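Local coordinates for protein thioredoxin reductase (Streptococcus pyogenes, PDB 5UWY) that probably catalyses the NADPH-dependent reduction of the disulfide in thioredoxin, passing electrons through a bound FAD and a redox-active pair of cysteines, at residues T18-A23 with L28-I33; Q83-F88 with K104-A109; G244-K247 with I251-S254. One frame throughout, in Å; residues are numbered along the deposited sequence.

Contact 1: residues T18-A23 with L28-I33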
loop_
_atom_site.group_PDB
_atom_site.type_symbol
_atom_site.label_atom_id
_atom_site.label_comp_id
_atom_site.label_asym_id
_atom_site.label_seq_id
_atom_site.Cartn_x
_atom_site.Cartn_y
_atom_site.Cartn_z
ATOM N N THR A 18 -7.625 -6.779 -2.489
ATOM C CA THR A 18 -7.690 -5.780 -1.427
ATOM C C THR A 18 -8.875 -4.843 -1.629
ATOM O O THR A 18 -9.593 -4.520 -0.672
ATOM C CB THR A 18 -6.385 -4.992 -1.362
ATOM O OG1 THR A 18 -5.288 -5.904 -1.224
ATOM C CG2 THR A 18 -6.401 -4.038 -0.172
ATOM N N ALA A 19 -9.101 -4.407 -2.871
ATOM C CA ALA A 19 -10.280 -3.599 -3.161
ATOM C C ALA A 19 -11.559 -4.353 -2.823
ATOM O O ALA A 19 -12.520 -3.764 -2.316
ATOM C CB ALA A 19 -10.279 -3.173 -4.630
ATOM N N ALA A 20 -11.587 -5.662 -3.092
ATOM C CA ALA A 20 -12.754 -6.465 -2.738
ATOM C C ALA A 20 -12.921 -6.553 -1.230
ATOM O O ALA A 20 -14.044 -6.490 -0.718
ATOM C CB ALA A 20 -12.634 -7.862 -3.339
ATOM N N LEU A 21 -11.812 -6.704 -0.507
ATOM C CA LEU A 21 -11.869 -6.764 0.948
ATOM C C LEU A 21 -12.466 -5.487 1.523
ATOM O O LEU A 21 -13.423 -5.531 2.305
ATOM C CB LEU A 21 -10.468 -7.009 1.507
ATOM C CG LEU A 21 -10.297 -6.997 3.024
ATOM C CD1 LEU A 21 -10.941 -8.226 3.644
ATOM C CD2 LEU A 21 -8.822 -6.909 3.388
ATOM N N TYR A 22 -11.919 -4.334 1.134
ATOM C CA TYR A 22 -12.405 -3.075 1.689
ATOM C C TYR A 22 -13.838 -2.795 1.255
ATOM O O TYR A 22 -14.687 -2.443 2.082
ATOM C CB TYR A 22 -11.481 -1.929 1.279
ATOM C CG TYR A 22 -10.336 -1.706 2.240
ATOM C CD1 TYR A 22 -9.185 -2.478 2.171
ATOM C CD2 TYR A 22 -10.412 -0.728 3.222
ATOM C CE1 TYR A 22 -8.139 -2.278 3.049
ATOM C CE2 TYR A 22 -9.372 -0.521 4.106
ATOM C CZ TYR A 22 -8.238 -1.298 4.015
ATOM O OH TYR A 22 -7.198 -1.095 4.893
ATOM N N ALA A 23 -14.125 -2.952 -0.038
ATOM C CA ALA A 23 -15.455 -2.636 -0.551
ATOM C C ALA A 23 -16.519 -3.518 0.087
ATOM O O ALA A 23 -17.570 -3.031 0.518
ATOM C CB ALA A 23 -15.476 -2.788 -2.072
ATOM N N LEU A 28 -21.087 -3.718 0.755
ATOM C CA LEU A 28 -21.450 -3.441 -0.627
ATOM C C LEU A 28 -21.416 -4.732 -1.433
ATOM O O LEU A 28 -20.673 -5.667 -1.113
ATOM C CB LEU A 28 -20.512 -2.402 -1.263
ATOM C CG LEU A 28 -20.401 -1.046 -0.561
ATOM C CD1 LEU A 28 -19.387 -0.162 -1.269
ATOM C CD2 LEU A 28 -21.757 -0.363 -0.485
ATOM N N SER A 29 -22.237 -4.777 -2.480
ATOM C CA SER A 29 -22.273 -5.922 -3.386
ATOM C C SER A 29 -21.002 -5.935 -4.226
ATOM O O SER A 29 -20.781 -5.038 -5.047
ATOM C CB SER A 29 -23.515 -5.855 -4.269
ATOM O OG SER A 29 -24.632 -5.397 -3.528
ATOM N N VAL A 30 -20.163 -6.946 -4.025
ATOM C CA VAL A 30 -18.850 -7.014 -4.655
ATOM C C VAL A 30 -18.705 -8.351 -5.364
ATOM O O VAL A 30 -18.969 -9.410 -4.776
ATOM C CB VAL A 30 -17.716 -6.831 -3.631
ATOM C CG1 VAL A 30 -16.366 -6.975 -4.314
ATOM C CG2 VAL A 30 -17.840 -5.486 -2.939
ATOM N N ALA A 31 -18.271 -8.307 -6.620
ATOM C CA ALA A 31 -17.911 -9.538 -7.306
ATOM C C ALA A 31 -16.616 -9.326 -8.070
ATOM O O ALA A 31 -16.383 -8.250 -8.626
ATOM C CB ALA A 31 -19.021 -10.007 -8.249
ATOM N N ILE A 32 -15.770 -10.353 -8.081
ATOM C CA ILE A 32 -14.520 -10.335 -8.835
ATOM C C ILE A 32 -14.685 -11.231 -10.052
ATOM O O ILE A 32 -15.031 -12.409 -9.912
ATOM C CB ILE A 32 -13.338 -10.810 -7.974
ATOM C CG1 ILE A 32 -13.210 -9.975 -6.700
ATOM C CG2 ILE A 32 -12.046 -10.772 -8.777
ATOM C CD1 ILE A 32 -12.186 -10.524 -5.726
ATOM N N ILE A 33 -14.433 -10.692 -11.245
ATOM C CA ILE A 33 -14.365 -11.510 -12.455
ATOM C C ILE A 33 -12.906 -11.881 -12.668
ATOM O O ILE A 33 -12.065 -11.012 -12.928
ATOM C CB ILE A 33 -14.926 -10.799 -13.695
ATOM C CG1 ILE A 33 -16.453 -10.655 -13.628
ATOM C CG2 ILE A 33 -14.531 -11.593 -14.951
ATOM C CD1 ILE A 33 -16.930 -9.312 -13.145
#

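Contact 2: residues Q83-F88 with K104-A109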
loop_
_atom_site.group_PDB
_atom_site.type_symbol
_atom_site.label_atom_id
_atom_site.label_comp_id
_atom_site.label_asym_id
_atom_site.label_seq_id
_atom_site.Cartn_x
_atom_site.Cartn_y
_atom_site.Cartn_z
ATOM N N GLN A 83 -14.063 -9.026 -22.129
ATOM C CA GLN A 83 -13.748 -8.533 -23.462
ATOM C C GLN A 83 -14.017 -7.047 -23.626
ATOM O O GLN A 83 -13.317 -6.387 -24.400
ATOM C CB GLN A 83 -14.545 -9.301 -24.523
ATOM C CG GLN A 83 -13.752 -10.377 -25.239
ATOM C CD GLN A 83 -13.737 -11.683 -24.475
ATOM O OE1 GLN A 83 -14.716 -12.036 -23.817
ATOM N NE2 GLN A 83 -12.626 -12.407 -24.557
ATOM N N LYS A 84 -15.004 -6.504 -22.918
ATOM C CA LYS A 84 -15.342 -5.100 -23.082
ATOM C C LYS A 84 -16.025 -4.612 -21.809
ATOM O O LYS A 84 -16.766 -5.358 -21.160
ATOM C CB LYS A 84 -16.256 -4.876 -24.297
ATOM C CG LYS A 84 -16.234 -3.442 -24.843
ATOM C CD LYS A 84 -17.370 -3.186 -25.828
ATOM C CE LYS A 84 -17.244 -1.823 -26.500
ATOM N NZ LYS A 84 -18.369 -1.578 -27.447
ATOM N N ILE A 85 -15.747 -3.361 -21.442
ATOM C CA ILE A 85 -16.437 -2.669 -20.354
ATOM C C ILE A 85 -16.972 -1.366 -20.932
ATOM O O ILE A 85 -16.189 -0.530 -21.392
ATOM C CB ILE A 85 -15.512 -2.382 -19.156
ATOM C CG1 ILE A 85 -15.161 -3.666 -18.408
ATOM C CG2 ILE A 85 -16.147 -1.369 -18.208
ATOM C CD1 ILE A 85 -13.845 -3.590 -17.654
ATOM N N GLU A 86 -18.288 -1.191 -20.931
ATOM C CA GLU A 86 -18.858 0.021 -21.503
ATOM C C GLU A 86 -19.581 0.840 -20.444
ATOM O O GLU A 86 -20.150 0.303 -19.490
ATOM C CB GLU A 86 -19.806 -0.278 -22.666
ATOM C CG GLU A 86 -19.083 -0.307 -23.989
ATOM C CD GLU A 86 -18.071 0.826 -24.111
ATOM O OE1 GLU A 86 -18.443 2.001 -23.930
ATOM O OE2 GLU A 86 -16.882 0.523 -24.336
ATOM N N ASN A 87 -19.547 2.153 -20.635
ATOM C CA ASN A 87 -20.034 3.117 -19.661
ATOM C C ASN A 87 -21.398 3.647 -20.088
ATOM O O ASN A 87 -21.640 3.898 -21.274
ATOM C CB ASN A 87 -19.035 4.271 -19.514
ATOM C CG ASN A 87 -19.528 5.354 -18.584
ATOM O OD1 ASN A 87 -20.246 5.080 -17.622
ATOM N ND2 ASN A 87 -19.136 6.592 -18.859
ATOM N N PHE A 88 -22.294 3.809 -19.110
ATOM C CA PHE A 88 -23.617 4.375 -19.353
ATOM C C PHE A 88 -23.942 5.478 -18.351
ATOM O O PHE A 88 -25.120 5.768 -18.119
ATOM C CB PHE A 88 -24.702 3.294 -19.304
ATOM C CG PHE A 88 -24.524 2.196 -20.314
ATOM C CD1 PHE A 88 -24.944 2.359 -21.624
ATOM C CD2 PHE A 88 -23.946 0.992 -19.947
ATOM C CE1 PHE A 88 -24.786 1.342 -22.554
ATOM C CE2 PHE A 88 -23.785 -0.027 -20.869
ATOM C CZ PHE A 88 -24.204 0.148 -22.173
ATOM N N LYS A 104 -22.567 -0.552 -10.665
ATOM C CA LYS A 104 -22.472 0.891 -10.507
ATOM C C LYS A 104 -21.025 1.367 -10.562
ATOM O O LYS A 104 -20.770 2.512 -10.955
ATOM C CB LYS A 104 -23.122 1.324 -9.190
ATOM C CG LYS A 104 -24.342 0.503 -8.802
ATOM C CD LYS A 104 -24.983 1.028 -7.528
ATOM C CE LYS A 104 -26.483 0.771 -7.517
ATOM N NZ LYS A 104 -27.240 1.954 -7.024
ATOM N N THR A 105 -20.071 0.515 -10.174
ATOM C CA THR A 105 -18.653 0.841 -10.250
ATOM C C THR A 105 -17.862 -0.347 -10.779
ATOM O O THR A 105 -18.157 -1.509 -10.463
ATOM C CB THR A 105 -18.071 1.260 -8.886
ATOM O OG1 THR A 105 -18.096 0.146 -7.983
ATOM C CG2 THR A 105 -18.839 2.432 -8.288
ATOM N N VAL A 106 -16.842 -0.032 -11.572
ATOM C CA VAL A 106 -15.877 -0.996 -12.081
ATOM C C VAL A 106 -14.506 -0.616 -11.536
ATOM O O VAL A 106 -14.098 0.546 -11.632
ATOM C CB VAL A 106 -15.865 -1.024 -13.621
ATOM C CG1 VAL A 106 -14.506 -1.460 -14.149
ATOM C CG2 VAL A 106 -16.966 -1.923 -14.145
ATOM N N ILE A 107 -13.807 -1.584 -10.951
ATOM C CA ILE A 107 -12.418 -1.407 -10.541
ATOM C C ILE A 107 -11.564 -2.319 -11.410
ATOM O O ILE A 107 -11.738 -3.543 -11.398
ATOM C CB ILE A 107 -12.208 -1.706 -9.050
ATOM C CG1 ILE A 107 -13.259 -0.985 -8.203
ATOM C CG2 ILE A 107 -10.819 -1.270 -8.617
ATOM C CD1 ILE A 107 -13.029 -1.123 -6.715
ATOM N N ILE A 108 -10.649 -1.725 -12.167
ATOM C CA ILE A 108 -9.805 -2.468 -13.097
ATOM C C ILE A 108 -8.519 -2.856 -12.377
ATOM O O ILE A 108 -7.743 -1.991 -11.959
ATOM C CB ILE A 108 -9.513 -1.643 -14.356
ATOM C CG1 ILE A 108 -10.824 -1.065 -14.894
ATOM C CG2 ILE A 108 -8.822 -2.501 -15.407
ATOM C CD1 ILE A 108 -10.796 -0.725 -16.349
ATOM N N ALA A 109 -8.300 -4.162 -12.229
ATOM C CA ALA A 109 -7.160 -4.702 -11.500
ATOM C C ALA A 109 -6.542 -5.851 -12.280
ATOM O O ALA A 109 -6.135 -6.869 -11.713
ATOM C CB ALA A 109 -7.570 -5.158 -10.101
#

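Contact 3: residues G244-K247 with I251-S254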
loop_
_atom_site.group_PDB
_atom_site.type_symbol
_atom_site.label_atom_id
_atom_site.label_comp_id
_atom_site.label_asym_id
_atom_site.label_seq_id
_atom_site.Cartn_x
_atom_site.Cartn_y
_atom_site.Cartn_z
ATOM N N GLY A 244 -6.756 -4.640 -23.105
ATOM C CA GLY A 244 -7.481 -4.849 -24.343
ATOM C C GLY A 244 -8.966 -4.583 -24.214
ATOM O O GLY A 244 -9.621 -4.214 -25.192
HETATM N N MSE A 245 -9.516 -4.747 -23.014
HETATM C CA MSE A 245 -10.954 -4.608 -22.821
HETATM C C MSE A 245 -11.374 -3.198 -22.403
HETATM O O MSE A 245 -12.509 -2.987 -21.974
HETATM C CB MSE A 245 -11.462 -5.640 -21.799
HETATM C CG MSE A 245 -11.212 -5.338 -20.317
HETATM SE SE MSE A 245 -9.476 -4.594 -19.838
HETATM C CE MSE A 245 -8.394 -6.191 -20.087
ATOM N N VAL A 246 -10.467 -2.229 -22.541
ATOM C CA VAL A 246 -10.791 -0.834 -22.252
ATOM C C VAL A 246 -10.225 0.072 -23.337
ATOM O O VAL A 246 -10.008 1.267 -23.108
ATOM C CB VAL A 246 -10.273 -0.406 -20.866
ATOM C CG1 VAL A 246 -11.051 -1.108 -19.775
ATOM C CG2 VAL A 246 -8.780 -0.684 -20.738
ATOM N N LYS A 247 -9.982 -0.490 -24.524
ATOM C CA LYS A 247 -9.486 0.321 -25.631
ATOM C C LYS A 247 -10.488 1.399 -26.023
ATOM O O LYS A 247 -10.091 2.495 -26.436
ATOM C CB LYS A 247 -9.171 -0.568 -26.835
ATOM N N ILE A 251 -8.961 5.742 -21.579
ATOM C CA ILE A 251 -8.424 5.903 -20.236
ATOM C C ILE A 251 -6.973 5.466 -20.146
ATOM O O ILE A 251 -6.357 5.586 -19.076
ATOM C CB ILE A 251 -9.284 5.139 -19.213
ATOM C CG1 ILE A 251 -8.981 3.642 -19.267
ATOM C CG2 ILE A 251 -10.753 5.356 -19.515
ATOM C CD1 ILE A 251 -9.918 2.803 -18.417
ATOM N N THR A 252 -6.406 4.971 -21.238
ATOM C CA THR A 252 -5.037 4.486 -21.284
ATOM C C THR A 252 -4.118 5.544 -21.885
ATOM O O THR A 252 -4.561 6.523 -22.489
ATOM C CB THR A 252 -4.957 3.192 -22.098
ATOM O OG1 THR A 252 -5.620 3.378 -23.356
ATOM C CG2 THR A 252 -5.631 2.054 -21.350
ATOM N N ASP A 253 -2.817 5.333 -21.709
ATOM C CA ASP A 253 -1.813 6.176 -22.337
ATOM C C ASP A 253 -1.383 5.537 -23.658
ATOM O O ASP A 253 -1.982 4.565 -24.126
ATOM C CB ASP A 253 -0.638 6.411 -21.384
ATOM C CG ASP A 253 0.086 5.128 -21.005
ATOM O OD1 ASP A 253 -0.376 4.034 -21.389
ATOM O OD2 ASP A 253 1.126 5.218 -20.319
ATOM N N SER A 254 -0.333 6.083 -24.276
ATOM C CA SER A 254 0.123 5.558 -25.559
ATOM C C SER A 254 0.583 4.110 -25.432
ATOM O O SER A 254 0.347 3.294 -26.332
ATOM C CB SER A 254 1.244 6.434 -26.116
ATOM O OG SER A 254 2.141 6.824 -25.090
#

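Contact 1: residues T18-A23 with L28-I33
Two alanines one helical turn apart, Ala20 and Ala23, meet the side chains of Val30 and Ile32, and the short methyls on the helix let the longer groups of the strand close in on it. Val30 divides its two methyls between them. With CG1 anti to the backbone N (chi1 177°), that methyl lies 4.0 Å from Ala20 CB, while CG2, anti to the carbonyl carbon, lies 3.7 Å from Ala23 CB. The valine thus straddles the step from one alanine to the next. Ile32 comes to Ala20 from further along the strand: its chain is extended beyond CG1, and the terminal CD1 ends 3.6 Å from Ala20 CB, so this one methyl is touched by two strand residues. At the opposite end, where the strand has not yet begun, Leu28 lays the base of its side chain against the backbone of the helix, its CB 3.5 Å from Ala23 O, a van der Waals contact. The alanines meet Val30 and Ile32 by apolar packing, and the helix and strand segments run nearly antiparallel, at 168°, with their axes 8.8 Å apart at closest approach. Outside the pair, Ala20 also touches Ile9 of strand 5-10, and Ile32 packs on Leu70 of helix 59-71, so the contact is closed in on several sides. Ile33, next along the strand, belongs to the FAD pocket. A helix returning over the sheet between two parallel strands, 5-10 and 30-34, is the beta-alpha-beta unit with which a Rossmann-type dinucleotide-binding domain begins.

Contact 2: residues Q83-F88 with K104-A109
In FAD domains of the glutathione reductase type, a three-stranded antiparallel beta-meander is layered over one face of the parallel sheet, and Ile85 meeting Val106 and Ile108 is a local instance of that layering. Ile85 belongs to strand 84-87, an outer strand of the meander; the other two lie on strand 105-108 of the parallel sheet. The chain turns a corner at Lys104, leaving the meander strand 100-103 and entering the sheet below, so the layers are covalently continuous close to where they pack. Their separation is that of stacked sheets rather than of bonded neighbours: the CA atoms of Ile85 and Val106, the nearest across the two segments, are 8.5 Å apart, and side chains alone bridge the gap. Val94 of the middle meander strand touches both Ile85 and Val106, and Ile10 of strand 5-10 also packs on Ile85, which is therefore enclosed by the two layers. Thr105, whose side chain is hydrogen-bonded through OG1 to Asp6 O, and Ile107, against helix 285-304, serve the other face of the sheet, as the alternation of a strand requires. Ala109, just past the strand, touches FAD. Ile85 and Val106 reach toward each other tip to tip, each using both branches. Ile85 CG2, anti to the backbone N, stands 4.2 Å from Val106 CG2. The longer branch, with CG1 anti to the carbonyl carbon (chi1 -71°), brings Ile85 CD1 to 4.2 Å from Val106 CG1 and, on the side of Ile108, to 4.4 Å from Ile108 CD1.

Contact 3: residues G244-K247 with I251-S254
Val246 is the residue through which 244-247 meets Ile251 and Thr252, and the chain arrives at it by way of Met245. Met245, modelled as selenomethionine, is buried; it touches FAD and packs on Val82, so its side chain serves the cofactor pocket rather than the partner segment. Val246 comes next, with CB directed toward 251-254. Its CB lies 4.1 Å from Ile251 CD1, and its CG2 branch is 4.2 Å from Thr252 CG2, so two partners share one small valine. Both segments belong to the long irregular connection between strands 239-241 and 271-273, by which the chain, as in related reductases, returns from the NADPH-binding domain to the FAD domain. The short loop between them keeps the CA atoms of Val246 and Ile251 7.4 Å apart, a gap that Ile251 spans with its longer branch. CG1 sits between the backbone N and the carbonyl carbon (chi1 77°), and the extension beyond it (chi2 -172°) carries CD1 to the valine. Ile251 is also packed against Ile258, Thr266 and Ile268, and its backbone is hydrogen-bonded to that of Ile259. Thr252, whose CB is directed toward 244-247, supplies its methyl CG2 rather than its hydroxyl to the contact, and meets the CG2 branch of Val246 methyl to methyl.

Along the chain the contacts follow in series, contact 1, then contact 2, then contact 3, yet in space contact 2 lies between the others: its centre is about 14 Å from that of contact 1 and about 12 Å from that of contact 3, whose centres are about 23 Å apart. Contacts 1 and 2 share the parallel sheet and join on its helical face, where Ala19 CB is 4.0 Å from Ile107 CD1. Contact 3 meets contact 2 through Val246 on Ile108 and through Met245 on the 83-88 segment. Each includes a residue of the FAD pocket, Ile33, Ala109 or Met245, so all three sit beside the lining of the cofactor site.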